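Peptidase M3B, oligoendopeptidase F (Enterococcus faecium, PDB 2QR4) probably hydrolyses peptide bonds in oligopeptides as a metal-dependent endopeptidase of family M3. Local coordinates at residues E397-T402 with L531-A536; L515-L520 with I559-S564; S34-A39 with W104-E109; E23-T28 with I40-R45. All blocks are in the same frame, centred on the assembly; numbering follows the deposited sequence.

Contact 1: residues E397-T402 with L531-A536; sequences EIASTT and LAYLKA
Ile398 and Ala399 lie on helix 394-414, beside helix 361-379 with its HEXXH signature running from His369 to His373, and meet Tyr533 and Leu534 of helix 526-536. The axes of the two short segments run roughly antiparallel, at 146°, and come no nearer than 11.5 Å, so side chains have to bridge the gap. Tyr533 does so with the phenol end of its ring. CG2 of Ile398 sits 3.9 Å from Tyr533 CZ and meets the ring obliquely; this methyl is directed there because it stands anti to the backbone N. CB of Ala399 lies 3.7 Å from Tyr533 OH and 4.1 Å from Leu534 CD2, both on the same side of it. Ala399 N is 3.3 Å from Tyr533 OH, but the poor angle excludes a bond. The hydroxyl is instead hydrogen-bonded to Leu395 O, one helical turn before Ala399. Within helix 394-414, Thr401 OG1 donates to Glu397 O over 2.9 Å from above the carbonyl plane, in addition to the backbone N-H of Thr401. All four touching residues are buried: the chemistry implies an apolar seam, with its one phenolic hydroxyl satisfied by a backbone carbonyl.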
loop_
_atom_site.group_PDB
_atom_site.type_symbol
_atom_site.label_atom_id
_atom_site.label_comp_id
_atom_site.label_asym_id
_atom_site.label_seq_id
_atom_site.Cartn_x
_atom_site.Cartn_y
_atom_site.Cartn_z
ATOM N N GLU A 397 29.028 12.264 7.727
ATOM C CA GLU A 397 29.543 10.919 7.952
ATOM C C GLU A 397 30.990 10.795 7.490
ATOM O O GLU A 397 31.758 9.994 8.019
ATOM C CB GLU A 397 28.683 9.900 7.206
ATOM C CG GLU A 397 28.730 8.506 7.795
ATOM C CD GLU A 397 28.205 8.463 9.219
ATOM O OE1 GLU A 397 27.603 9.462 9.667
ATOM O OE2 GLU A 397 28.394 7.430 9.891
ATOM N N ILE A 398 31.350 11.593 6.494
ATOM C CA ILE A 398 32.705 11.612 5.966
ATOM C C ILE A 398 33.703 12.079 7.013
ATOM O O ILE A 398 34.795 11.523 7.119
ATOM C CB ILE A 398 32.812 12.517 4.726
ATOM C CG1 ILE A 398 32.268 11.793 3.500
ATOM C CG2 ILE A 398 34.250 12.920 4.477
ATOM C CD1 ILE A 398 31.914 12.724 2.368
ATOM N N ALA A 399 33.328 13.091 7.791
ATOM C CA ALA A 399 34.239 13.665 8.785
ATOM C C ALA A 399 34.520 12.670 9.899
ATOM O O ALA A 399 35.532 12.759 10.586
ATOM C CB ALA A 399 33.675 14.951 9.357
ATOM N N SER A 400 33.608 11.721 10.055
ATOM C CA SER A 400 33.712 10.684 11.058
ATOM C C SER A 400 34.566 9.532 10.555
ATOM O O SER A 400 35.509 9.107 11.224
ATOM C CB SER A 400 32.313 10.171 11.413
ATOM O OG SER A 400 31.648 11.098 12.256
ATOM N N THR A 401 34.219 9.030 9.377
ATOM C CA THR A 401 34.931 7.914 8.763
ATOM C C THR A 401 36.382 8.295 8.477
ATOM O O THR A 401 37.277 7.475 8.635
ATOM C CB THR A 401 34.226 7.477 7.474
ATOM O OG1 THR A 401 32.827 7.347 7.736
ATOM C CG2 THR A 401 34.763 6.139 6.949
ATOM N N THR A 402 36.614 9.543 8.078
ATOM C CA THR A 402 37.958 9.991 7.767
ATOM C C THR A 402 38.807 9.849 9.013
ATOM O O THR A 402 39.942 9.370 8.950
ATOM C CB THR A 402 37.976 11.459 7.292
ATOM O OG1 THR A 402 37.116 11.605 6.163
ATOM C CG2 THR A 402 39.377 11.889 6.887
ATOM N N LEU A 531 39.791 21.025 5.597
ATOM C CA LEU A 531 39.276 21.970 6.573
ATOM C C LEU A 531 38.217 22.857 5.939
ATOM O O LEU A 531 37.183 23.122 6.546
ATOM C CB LEU A 531 40.399 22.829 7.169
ATOM C CG LEU A 531 41.529 22.137 7.944
ATOM C CD1 LEU A 531 42.386 23.168 8.683
ATOM C CD2 LEU A 531 40.995 21.089 8.913
ATOM N N ALA A 532 38.474 23.311 4.717
ATOM C CA ALA A 532 37.512 24.137 3.985
ATOM C C ALA A 532 36.223 23.370 3.684
ATOM O O ALA A 532 35.153 23.965 3.565
ATOM C CB ALA A 532 38.130 24.677 2.699
ATOM N N TYR A 533 36.331 22.050 3.559
ATOM C CA TYR A 533 35.152 21.203 3.413
ATOM C C TYR A 533 34.388 21.110 4.732
ATOM O O TYR A 533 33.177 20.877 4.749
ATOM C CB TYR A 533 35.537 19.808 2.924
ATOM C CG TYR A 533 34.842 18.710 3.685
ATOM C CD1 TYR A 533 33.494 18.447 3.486
ATOM C CD2 TYR A 533 35.530 17.943 4.614
ATOM C CE1 TYR A 533 32.847 17.449 4.191
ATOM C CE2 TYR A 533 34.897 16.941 5.323
ATOM C CZ TYR A 533 33.554 16.699 5.109
ATOM O OH TYR A 533 32.915 15.698 5.813
ATOM N N LEU A 534 35.111 21.287 5.835
ATOM C CA LEU A 534 34.503 21.314 7.162
ATOM C C LEU A 534 33.799 22.644 7.390
ATOM O O LEU A 534 32.754 22.705 8.035
ATOM C CB LEU A 534 35.564 21.098 8.240
ATOM C CG LEU A 534 36.270 19.743 8.255
ATOM C CD1 LEU A 534 37.462 19.782 9.196
ATOM C CD2 LEU A 534 35.299 18.622 8.635
ATOM N N LYS A 535 34.383 23.703 6.841
ATOM C CA LYS A 535 33.846 25.053 6.969
ATOM C C LYS A 535 32.657 25.283 6.038
ATOM O O LYS A 535 31.818 26.141 6.297
ATOM C CB LYS A 535 34.948 26.079 6.697
ATOM C CG LYS A 535 36.009 26.166 7.794
ATOM C CD LYS A 535 37.368 26.552 7.226
ATOM C CE LYS A 535 37.249 27.663 6.194
ATOM N NZ LYS A 535 38.407 27.677 5.256
ATOM N N ALA A 536 32.584 24.512 4.958
ATOM C CA ALA A 536 31.441 24.565 4.049
ATOM C C ALA A 536 30.129 24.252 4.772
ATOM O O ALA A 536 29.240 25.100 4.852
ATOM C CB ALA A 536 31.644 23.608 2.878
#

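Contact 2: residues L515-L520 with I559-S564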
loop_
_atom_site.group_PDB
_atom_site.type_symbol
_atom_site.label_atom_id
_atom_site.label_comp_id
_atom_site.label_asym_id
_atom_site.label_seq_id
_atom_site.Cartn_x
_atom_site.Cartn_y
_atom_site.Cartn_z
ATOM N N LEU A 515 40.155 10.998 1.218
ATOM C CA LEU A 515 40.512 12.161 2.015
ATOM C C LEU A 515 41.553 11.856 3.099
ATOM O O LEU A 515 42.428 12.672 3.356
ATOM C CB LEU A 515 39.258 12.793 2.620
ATOM C CG LEU A 515 38.418 13.603 1.637
ATOM C CD1 LEU A 515 37.140 14.074 2.302
ATOM C CD2 LEU A 515 39.238 14.803 1.093
ATOM N N ALA A 516 41.466 10.691 3.732
ATOM C CA ALA A 516 42.453 10.319 4.748
ATOM C C ALA A 516 43.814 10.070 4.109
ATOM O O ALA A 516 44.858 10.400 4.694
ATOM C CB ALA A 516 42.008 9.093 5.532
ATOM N N LYS A 517 43.793 9.493 2.908
ATOM C CA LYS A 517 45.020 9.160 2.188
ATOM C C LYS A 517 45.742 10.417 1.701
ATOM O O LYS A 517 46.967 10.453 1.667
ATOM C CB LYS A 517 44.731 8.196 1.036
ATOM C CG LYS A 517 45.957 7.441 0.510
ATOM C CD LYS A 517 46.588 8.142 -0.692
ATOM C CE LYS A 517 45.626 8.191 -1.875
ATOM N NZ LYS A 517 46.324 8.469 -3.158
ATOM N N LYS A 518 44.990 11.455 1.353
ATOM C CA LYS A 518 45.604 12.735 0.989
ATOM C C LYS A 518 46.203 13.425 2.203
ATOM O O LYS A 518 47.236 14.103 2.097
ATOM C CB LYS A 518 44.596 13.677 0.318
ATOM C CG LYS A 518 44.300 13.332 -1.123
ATOM C CD LYS A 518 43.316 14.304 -1.751
ATOM C CE LYS A 518 42.970 13.857 -3.172
ATOM N NZ LYS A 518 42.532 12.420 -3.219
ATOM N N ILE A 519 45.547 13.280 3.352
ATOM C CA ILE A 519 46.050 13.912 4.559
ATOM C C ILE A 519 47.279 13.152 5.055
ATOM O O ILE A 519 48.335 13.754 5.291
ATOM C CB ILE A 519 44.995 13.990 5.669
ATOM C CG1 ILE A 519 43.836 14.882 5.244
ATOM C CG2 ILE A 519 45.618 14.546 6.948
ATOM C CD1 ILE A 519 42.557 14.605 6.009
ATOM N N LEU A 520 47.158 11.831 5.174
ATOM C CA LEU A 520 48.249 11.041 5.751
ATOM C C LEU A 520 49.552 11.097 4.955
ATOM O O LEU A 520 50.584 10.636 5.426
ATOM C CB LEU A 520 47.833 9.591 5.963
ATOM C CG LEU A 520 46.802 9.387 7.070
ATOM C CD1 LEU A 520 46.054 8.095 6.860
ATOM C CD2 LEU A 520 47.465 9.408 8.423
ATOM N N ILE A 559 37.519 5.259 -5.883
ATOM C CA ILE A 559 37.060 3.968 -5.387
ATOM C C ILE A 559 38.165 2.961 -5.595
ATOM O O ILE A 559 38.422 2.110 -4.738
ATOM C CB ILE A 559 35.753 3.500 -6.050
ATOM C CG1 ILE A 559 34.638 4.517 -5.783
ATOM C CG2 ILE A 559 35.342 2.165 -5.489
ATOM C CD1 ILE A 559 33.421 4.328 -6.649
ATOM N N GLU A 560 38.844 3.079 -6.728
ATOM C CA GLU A 560 39.997 2.223 -6.987
ATOM C C GLU A 560 41.103 2.353 -5.922
ATOM O O GLU A 560 41.722 1.359 -5.562
ATOM C CB GLU A 560 40.501 2.385 -8.430
ATOM C CG GLU A 560 39.730 1.454 -9.395
ATOM C CD GLU A 560 39.766 1.877 -10.855
ATOM O OE1 GLU A 560 40.498 2.829 -11.205
ATOM O OE2 GLU A 560 39.054 1.237 -11.666
ATOM N N ASP A 561 41.315 3.556 -5.384
ATOM C CA ASP A 561 42.281 3.741 -4.292
ATOM C C ASP A 561 41.867 2.986 -3.023
ATOM O O ASP A 561 42.699 2.378 -2.352
ATOM C CB ASP A 561 42.459 5.217 -3.961
ATOM C CG ASP A 561 43.203 5.976 -5.043
ATOM O OD1 ASP A 561 43.856 5.327 -5.900
ATOM O OD2 ASP A 561 43.131 7.229 -5.027
ATOM N N ALA A 562 40.579 3.034 -2.701
ATOM C CA ALA A 562 40.061 2.336 -1.541
ATOM C C ALA A 562 40.263 0.833 -1.736
ATOM O O ALA A 562 40.795 0.147 -0.860
ATOM C CB ALA A 562 38.582 2.664 -1.344
HETATM N N MSE A 563 39.852 0.341 -2.904
HETATM C CA MSE A 563 40.039 -1.052 -3.272
HETATM C C MSE A 563 41.491 -1.501 -3.126
HETATM O O MSE A 563 41.769 -2.586 -2.615
HETATM C CB MSE A 563 39.565 -1.292 -4.699
HETATM C CG MSE A 563 38.065 -1.183 -4.880
HETATM SE SE MSE A 563 37.048 -2.459 -3.786
HETATM C CE MSE A 563 35.254 -1.893 -4.334
ATOM N N SER A 564 42.420 -0.663 -3.561
ATOM C CA SER A 564 43.819 -1.023 -3.484
ATOM C C SER A 564 44.199 -1.209 -2.023
ATOM O O SER A 564 44.963 -2.120 -1.666
ATOM C CB SER A 564 44.705 0.034 -4.142
ATOM O OG SER A 564 46.074 -0.214 -3.824
#
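Asp561 OD2 is the negative end of the one polar link here, a long salt bridge of 3.9 Å to Lys517 NZ. It spans the gap between helix 503-520 and helix 557-579, two elements of the predominantly helical M3 peptidase fold, at a point near the surface. The closest CA atoms, those of Lys517 and Asp561, are 8.9 Å apart, so the backbones stand well separated, and only 60 Å² is buried. Lys517 reaches across by folding: CG points away from the main-chain nitrogen (chi1 -161°), and bends at chi2 (-95°) and chi3 (-63°) turn the amino group toward the carboxylate. The two side chains meet at about a right angle, and CE follows NZ in, 4.1 Å from Asp561 OD2. A second positive group, Lys518 NZ, remains 5.5 Å from Asp561 OD2, too far to count as contact but near enough that it may add to the electrostatic pull. Behind this link each helix has its own packing: Leu515 and Ala516 lie against helix 394-414, while selenomethionine Met563 packs on Val256 of helix 246-258. The carboxylate is approached through one oxygen, OD1 of Asp561 staying 4.8 Å from Lys517 NZ.

Contact 3: residues S34-A39 with W104-E109; sequences SQFLNA and WQYFKE
Phe36 and Tyr106 make the first shell of this contact, which joins helix 33-63 to the short helix 100-109 in the helical N-terminal part of the chain. CD2 of Tyr106 lies over one face of the Phe36 ring, displaced toward its rim, at 3.5 Å from Phe36 CG. The neighbouring ring atom shares the approach, Tyr106 CE2 being 3.7 Å from Phe36 CB, so one side of the tyrosine ring rests on the root of the phenylalanine. With centroids 5.1 Å apart and planes at 43°, the pair is neither a stack nor an edge-to-face contact; the rings meet at a slant. Phe36 extends into this position by turning its ring away from its own amide nitrogen (chi1 -173°), on the side of the helix that faces Tyr106.

The far end of the same ring is approached by Phe107, whose CE1 is 4.3 Å from Phe36 CE2, again obliquely. Leu113, in the loop after helix 100-109, also touches Phe36.

The second shell sets where these rings sit. Tyr106 OH is hydrogen-bonded to Leu29 O, with a weak bond to Gly32 N, which ties the tyrosine to the loop leading into helix 33-63. Phe107 in turn packs on Ile120 and Arg117 of helix 117-124, and Trp104 touches Arg117 as well. One helical turn before Phe107, the indole of Trp104 places CE3 over the centre of the Phe107 ring, 3.8 Å above its plane.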
loop_
_atom_site.group_PDB
_atom_site.type_symbol
_atom_site.label_atom_id
_atom_site.label_comp_id
_atom_site.label_asym_id
_atom_site.label_seq_id
_atom_site.Cartn_x
_atom_site.Cartn_y
_atom_site.Cartn_z
ATOM N N SER A 34 8.388 42.870 -3.845
ATOM C CA SER A 34 7.852 42.846 -2.493
ATOM C C SER A 34 6.871 41.689 -2.332
ATOM O O SER A 34 7.001 40.877 -1.421
ATOM C CB SER A 34 7.172 44.191 -2.200
ATOM O OG SER A 34 6.683 44.262 -0.878
ATOM N N GLN A 35 5.906 41.598 -3.242
ATOM C CA GLN A 35 4.877 40.577 -3.168
ATOM C C GLN A 35 5.491 39.210 -3.357
ATOM O O GLN A 35 5.020 38.217 -2.795
ATOM C CB GLN A 35 3.814 40.814 -4.234
ATOM C CG GLN A 35 2.904 42.000 -3.956
ATOM C CD GLN A 35 3.497 43.333 -4.405
ATOM O OE1 GLN A 35 4.689 43.439 -4.709
ATOM N NE2 GLN A 35 2.655 44.359 -4.450
ATOM N N PHE A 36 6.553 39.178 -4.155
ATOM C CA PHE A 36 7.272 37.949 -4.456
ATOM C C PHE A 36 7.980 37.474 -3.187
ATOM O O PHE A 36 7.916 36.303 -2.828
ATOM C CB PHE A 36 8.280 38.227 -5.574
ATOM C CG PHE A 36 8.982 37.009 -6.091
ATOM C CD1 PHE A 36 8.338 36.125 -6.936
ATOM C CD2 PHE A 36 10.312 36.774 -5.771
ATOM C CE1 PHE A 36 8.996 34.998 -7.430
ATOM C CE2 PHE A 36 10.974 35.649 -6.255
ATOM C CZ PHE A 36 10.316 34.760 -7.085
ATOM N N LEU A 37 8.627 38.409 -2.501
ATOM C CA LEU A 37 9.308 38.130 -1.245
ATOM C C LEU A 37 8.322 37.643 -0.202
ATOM O O LEU A 37 8.584 36.667 0.495
ATOM C CB LEU A 37 10.034 39.388 -0.735
ATOM C CG LEU A 37 10.787 39.283 0.600
ATOM C CD1 LEU A 37 11.795 38.146 0.593
ATOM C CD2 LEU A 37 11.478 40.591 0.949
ATOM N N ASN A 38 7.184 38.322 -0.097
ATOM C CA ASN A 38 6.196 37.958 0.913
ATOM C C ASN A 38 5.643 36.550 0.688
ATOM O O ASN A 38 5.441 35.797 1.636
ATOM C CB ASN A 38 5.074 39.003 0.988
ATOM C CG ASN A 38 5.588 40.374 1.405
ATOM O OD1 ASN A 38 6.512 40.482 2.208
ATOM N ND2 ASN A 38 5.000 41.425 0.848
ATOM N N ALA A 39 5.418 36.193 -0.569
ATOM C CA ALA A 39 4.963 34.844 -0.910
ATOM C C ALA A 39 5.979 33.772 -0.507
ATOM O O ALA A 39 5.629 32.770 0.111
ATOM C CB ALA A 39 4.641 34.747 -2.409
ATOM N N TRP A 104 15.389 37.448 -11.497
ATOM C CA TRP A 104 16.618 38.076 -10.991
ATOM C C TRP A 104 16.526 39.603 -11.036
ATOM O O TRP A 104 17.334 40.306 -10.425
ATOM C CB TRP A 104 17.882 37.565 -11.709
ATOM C CG TRP A 104 17.952 36.078 -11.798
ATOM C CD1 TRP A 104 17.971 35.325 -12.940
ATOM C CD2 TRP A 104 17.970 35.146 -10.704
ATOM N NE1 TRP A 104 18.002 33.981 -12.626
ATOM C CE2 TRP A 104 18.003 33.844 -11.262
ATOM C CE3 TRP A 104 17.958 35.283 -9.310
ATOM C CZ2 TRP A 104 18.036 32.694 -10.475
ATOM C CZ3 TRP A 104 17.983 34.129 -8.526
ATOM C CH2 TRP A 104 18.024 32.856 -9.114
ATOM N N GLN A 105 15.522 40.111 -11.744
ATOM C CA GLN A 105 15.250 41.543 -11.745
ATOM C C GLN A 105 14.648 41.950 -10.399
ATOM O O GLN A 105 14.900 43.051 -9.897
ATOM C CB GLN A 105 14.320 41.915 -12.904
ATOM C CG GLN A 105 14.128 43.413 -13.112
ATOM C CD GLN A 105 15.413 44.204 -12.937
ATOM O OE1 GLN A 105 15.432 45.219 -12.242
ATOM N NE2 GLN A 105 16.498 43.735 -13.555
ATOM N N TYR A 106 13.859 41.046 -9.819
ATOM C CA TYR A 106 13.294 41.232 -8.485
ATOM C C TYR A 106 14.404 41.261 -7.435
ATOM O O TYR A 106 14.313 41.975 -6.438
ATOM C CB TYR A 106 12.345 40.083 -8.145
ATOM C CG TYR A 106 10.932 40.184 -8.679
ATOM C CD1 TYR A 106 10.391 41.396 -9.101
ATOM C CD2 TYR A 106 10.118 39.055 -8.710
ATOM C CE1 TYR A 106 9.078 41.468 -9.570
ATOM C CE2 TYR A 106 8.812 39.117 -9.170
ATOM C CZ TYR A 106 8.294 40.318 -9.594
ATOM O OH TYR A 106 6.992 40.345 -10.043
ATOM N N PHE A 107 15.441 40.458 -7.659
ATOM C CA PHE A 107 16.579 40.388 -6.745
ATOM C C PHE A 107 17.401 41.675 -6.708
ATOM O O PHE A 107 17.926 42.044 -5.659
ATOM C CB PHE A 107 17.465 39.185 -7.078
ATOM C CG PHE A 107 16.943 37.886 -6.526
ATOM C CD1 PHE A 107 15.752 37.352 -6.981
ATOM C CD2 PHE A 107 17.639 37.202 -5.546
ATOM C CE1 PHE A 107 15.268 36.154 -6.468
ATOM C CE2 PHE A 107 17.159 36.012 -5.031
ATOM C CZ PHE A 107 15.977 35.489 -5.489
ATOM N N LYS A 108 17.519 42.353 -7.846
ATOM C CA LYS A 108 18.183 43.648 -7.870
ATOM C C LYS A 108 17.385 44.639 -7.037
ATOM O O LYS A 108 17.952 45.433 -6.287
ATOM C CB LYS A 108 18.323 44.177 -9.299
ATOM C CG LYS A 108 19.506 43.618 -10.074
ATOM C CD LYS A 108 19.913 44.567 -11.191
ATOM C CE LYS A 108 20.166 45.968 -10.640
ATOM N NZ LYS A 108 20.615 46.920 -11.690
ATOM N N GLU A 109 16.063 44.581 -7.168
ATOM C CA GLU A 109 15.176 45.538 -6.506
ATOM C C GLU A 109 15.075 45.316 -4.996
ATOM O O GLU A 109 14.895 46.264 -4.240
ATOM C CB GLU A 109 13.778 45.504 -7.136
ATOM C CG GLU A 109 13.787 45.554 -8.658
ATOM C CD GLU A 109 12.403 45.697 -9.267
ATOM O OE1 GLU A 109 12.299 46.359 -10.323
ATOM O OE2 GLU A 109 11.426 45.156 -8.698
#

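Contact 4: residues E23-T28 with I40-R45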
loop_
_atom_site.group_PDB
_atom_site.type_symbol
_atom_site.label_atom_id
_atom_site.label_comp_id
_atom_site.label_asym_id
_atom_site.label_seq_id
_atom_site.Cartn_x
_atom_site.Cartn_y
_atom_site.Cartn_z
ATOM N N GLU A 23 -4.371 31.910 0.150
ATOM C CA GLU A 23 -5.202 32.505 -0.876
ATOM C C GLU A 23 -4.711 33.888 -1.262
ATOM O O GLU A 23 -4.694 34.236 -2.438
ATOM C CB GLU A 23 -6.650 32.580 -0.395
ATOM C CG GLU A 23 -7.654 32.518 -1.522
ATOM C CD GLU A 23 -7.311 31.433 -2.526
ATOM O OE1 GLU A 23 -6.595 30.480 -2.149
ATOM O OE2 GLU A 23 -7.754 31.535 -3.691
ATOM N N LYS A 24 -4.311 34.666 -0.260
ATOM C CA LYS A 24 -3.839 36.038 -0.455
ATOM C C LYS A 24 -2.548 36.166 -1.258
ATOM O O LYS A 24 -2.317 37.188 -1.898
ATOM C CB LYS A 24 -3.642 36.738 0.894
ATOM C CG LYS A 24 -4.922 37.215 1.542
ATOM C CD LYS A 24 -4.675 38.431 2.424
ATOM C CE LYS A 24 -5.991 38.999 2.947
ATOM N NZ LYS A 24 -5.844 40.403 3.432
ATOM N N HIS A 25 -1.689 35.155 -1.210
ATOM C CA HIS A 25 -0.415 35.245 -1.908
ATOM C C HIS A 25 -0.528 34.713 -3.324
ATOM O O HIS A 25 0.124 35.212 -4.236
ATOM C CB HIS A 25 0.686 34.539 -1.119
ATOM C CG HIS A 25 0.963 35.184 0.204
ATOM N ND1 HIS A 25 1.551 36.426 0.314
ATOM C CD2 HIS A 25 0.702 34.778 1.469
ATOM C CE1 HIS A 25 1.650 36.754 1.590
ATOM N NE2 HIS A 25 1.138 35.774 2.312
ATOM N N LYS A 26 -1.389 33.720 -3.505
ATOM C CA LYS A 26 -1.577 33.101 -4.802
ATOM C C LYS A 26 -1.926 34.156 -5.844
ATOM O O LYS A 26 -2.740 35.039 -5.597
ATOM C CB LYS A 26 -2.662 32.022 -4.721
ATOM C CG LYS A 26 -2.974 31.339 -6.031
ATOM C CD LYS A 26 -3.879 30.127 -5.838
ATOM C CE LYS A 26 -4.289 29.550 -7.190
ATOM N NZ LYS A 26 -5.074 28.301 -7.056
ATOM N N GLY A 27 -1.274 34.075 -7.000
ATOM C CA GLY A 27 -1.551 34.983 -8.103
ATOM C C GLY A 27 -0.988 36.387 -7.972
ATOM O O GLY A 27 -1.321 37.254 -8.778
ATOM N N THR A 28 -0.125 36.613 -6.981
ATOM C CA THR A 28 0.479 37.930 -6.779
ATOM C C THR A 28 1.931 38.029 -7.222
ATOM O O THR A 28 2.486 39.129 -7.301
ATOM C CB THR A 28 0.453 38.358 -5.303
ATOM O OG1 THR A 28 1.266 37.466 -4.535
ATOM C CG2 THR A 28 -0.972 38.385 -4.757
ATOM N N ILE A 40 7.239 33.986 -0.870
ATOM C CA ILE A 40 8.295 33.051 -0.519
ATOM C C ILE A 40 8.374 32.903 0.992
ATOM O O ILE A 40 8.525 31.803 1.505
ATOM C CB ILE A 40 9.660 33.544 -1.016
ATOM C CG1 ILE A 40 9.743 33.429 -2.533
ATOM C CG2 ILE A 40 10.757 32.725 -0.395
ATOM C CD1 ILE A 40 10.797 34.282 -3.140
ATOM N N GLU A 41 8.279 34.025 1.701
ATOM C CA GLU A 41 8.337 34.002 3.152
ATOM C C GLU A 41 7.193 33.196 3.720
ATOM O O GLU A 41 7.384 32.410 4.646
ATOM C CB GLU A 41 8.307 35.414 3.721
ATOM C CG GLU A 41 9.642 36.082 3.658
ATOM C CD GLU A 41 9.544 37.579 3.861
ATOM O OE1 GLU A 41 8.407 38.094 3.899
ATOM O OE2 GLU A 41 10.604 38.236 3.975
ATOM N N PHE A 42 6.008 33.384 3.152
ATOM C CA PHE A 42 4.842 32.686 3.632
ATOM C C PHE A 42 4.962 31.182 3.418
ATOM O O PHE A 42 4.820 30.419 4.379
ATOM C CB PHE A 42 3.547 33.199 2.992
ATOM C CG PHE A 42 2.361 32.307 3.264
ATOM C CD1 PHE A 42 1.647 32.425 4.449
ATOM C CD2 PHE A 42 1.987 31.321 2.353
ATOM C CE1 PHE A 42 0.566 31.592 4.723
ATOM C CE2 PHE A 42 0.894 30.469 2.614
ATOM C CZ PHE A 42 0.189 30.600 3.798
ATOM N N VAL A 43 5.215 30.734 2.185
ATOM C CA VAL A 43 5.122 29.294 1.966
ATOM C C VAL A 43 6.259 28.535 2.632
ATOM O O VAL A 43 6.063 27.427 3.100
ATOM C CB VAL A 43 4.917 28.821 0.478
ATOM C CG1 VAL A 43 4.168 29.841 -0.364
ATOM C CG2 VAL A 43 6.217 28.424 -0.148
ATOM N N LEU A 44 7.442 29.124 2.688
ATOM C CA LEU A 44 8.557 28.442 3.317
ATOM C C LEU A 44 8.295 28.293 4.807
ATOM O O LEU A 44 8.620 27.283 5.410
ATOM C CB LEU A 44 9.870 29.191 3.057
ATOM C CG LEU A 44 10.837 28.513 2.071
ATOM C CD1 LEU A 44 10.155 27.509 1.147
ATOM C CD2 LEU A 44 11.609 29.544 1.271
ATOM N N ARG A 45 7.686 29.310 5.394
ATOM C CA ARG A 45 7.453 29.329 6.812
ATOM C C ARG A 45 6.411 28.279 7.176
ATOM O O ARG A 45 6.578 27.539 8.147
ATOM C CB ARG A 45 6.985 30.727 7.220
ATOM C CG ARG A 45 6.554 30.867 8.644
ATOM C CD ARG A 45 5.379 31.834 8.734
ATOM N NE ARG A 45 5.622 33.107 8.061
ATOM C CZ ARG A 45 4.666 33.869 7.532
ATOM N NH1 ARG A 45 3.394 33.470 7.581
ATOM N NH2 ARG A 45 4.980 35.025 6.941
#
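His25 and Phe42 supply the aromatic part of the contact. CD2 of the imidazole lies over one face of the phenylalanine ring, 3.5 Å from Phe42 CG, and NE2 of His25 comes to 3.6 Å from Phe42 CB, so the histidine rests on the inner end of its partner. The centroids are 4.9 Å apart and the planes at 31°, an oblique meeting that is not a stack.

The two residues stand on a helix-loop-helix connection: a weakly bonded helical stretch around 23-25 leads into a type II beta turn from His25 to Thr28, and the chain then enters helix 33-63, folding back so that the imidazole reaches Phe42.

Hydrogen bonds hold the turn that begins at His25. Its carbonyl O accepts both Thr28 N, at 3.1 Å, and Thr28 OG1, at a short 2.5 Å; the hydroxyl lies in the carbonyl plane on a lone pair. Gly27, third residue of the turn, adopts a positive phi of 76°, and its N is hydrogen-bonded to Glu94 OE2 of helix 91-95.

Charged groups lie at the margin. Phe42 CA lies 4.0 Å above the plane of the Arg45 guanidinium, over its centre, and Arg45 NH1 forms a salt bridge with Glu18 OE2, while NH2 of Arg45 remains 6.1 Å from His25 NE2.

How the contacts relate
From the N terminus, contact 4 closes first, bringing residues 40-45 back on 23-28 over an 11-residue connection that includes the start of helix 33-63. Contact 3 opens within that connection, at 34-39, and closes at 104-109, so the two cross; both use helix 33-63, their centres are 12 Å apart, and they touch where Asn38 O and Ala39 CA approach the His25 ring. Later, contact 1 opens at 397-402, contact 2 at 515-520, contact 1 closes at 531-536 and contact 2 at 559-564: a second crossing pair, joined by Ile398 packing on Leu515. The centres of contacts 1 and 3 lie 35 Å apart, so the pairs tie separate helical regions, N-terminal and peptidase.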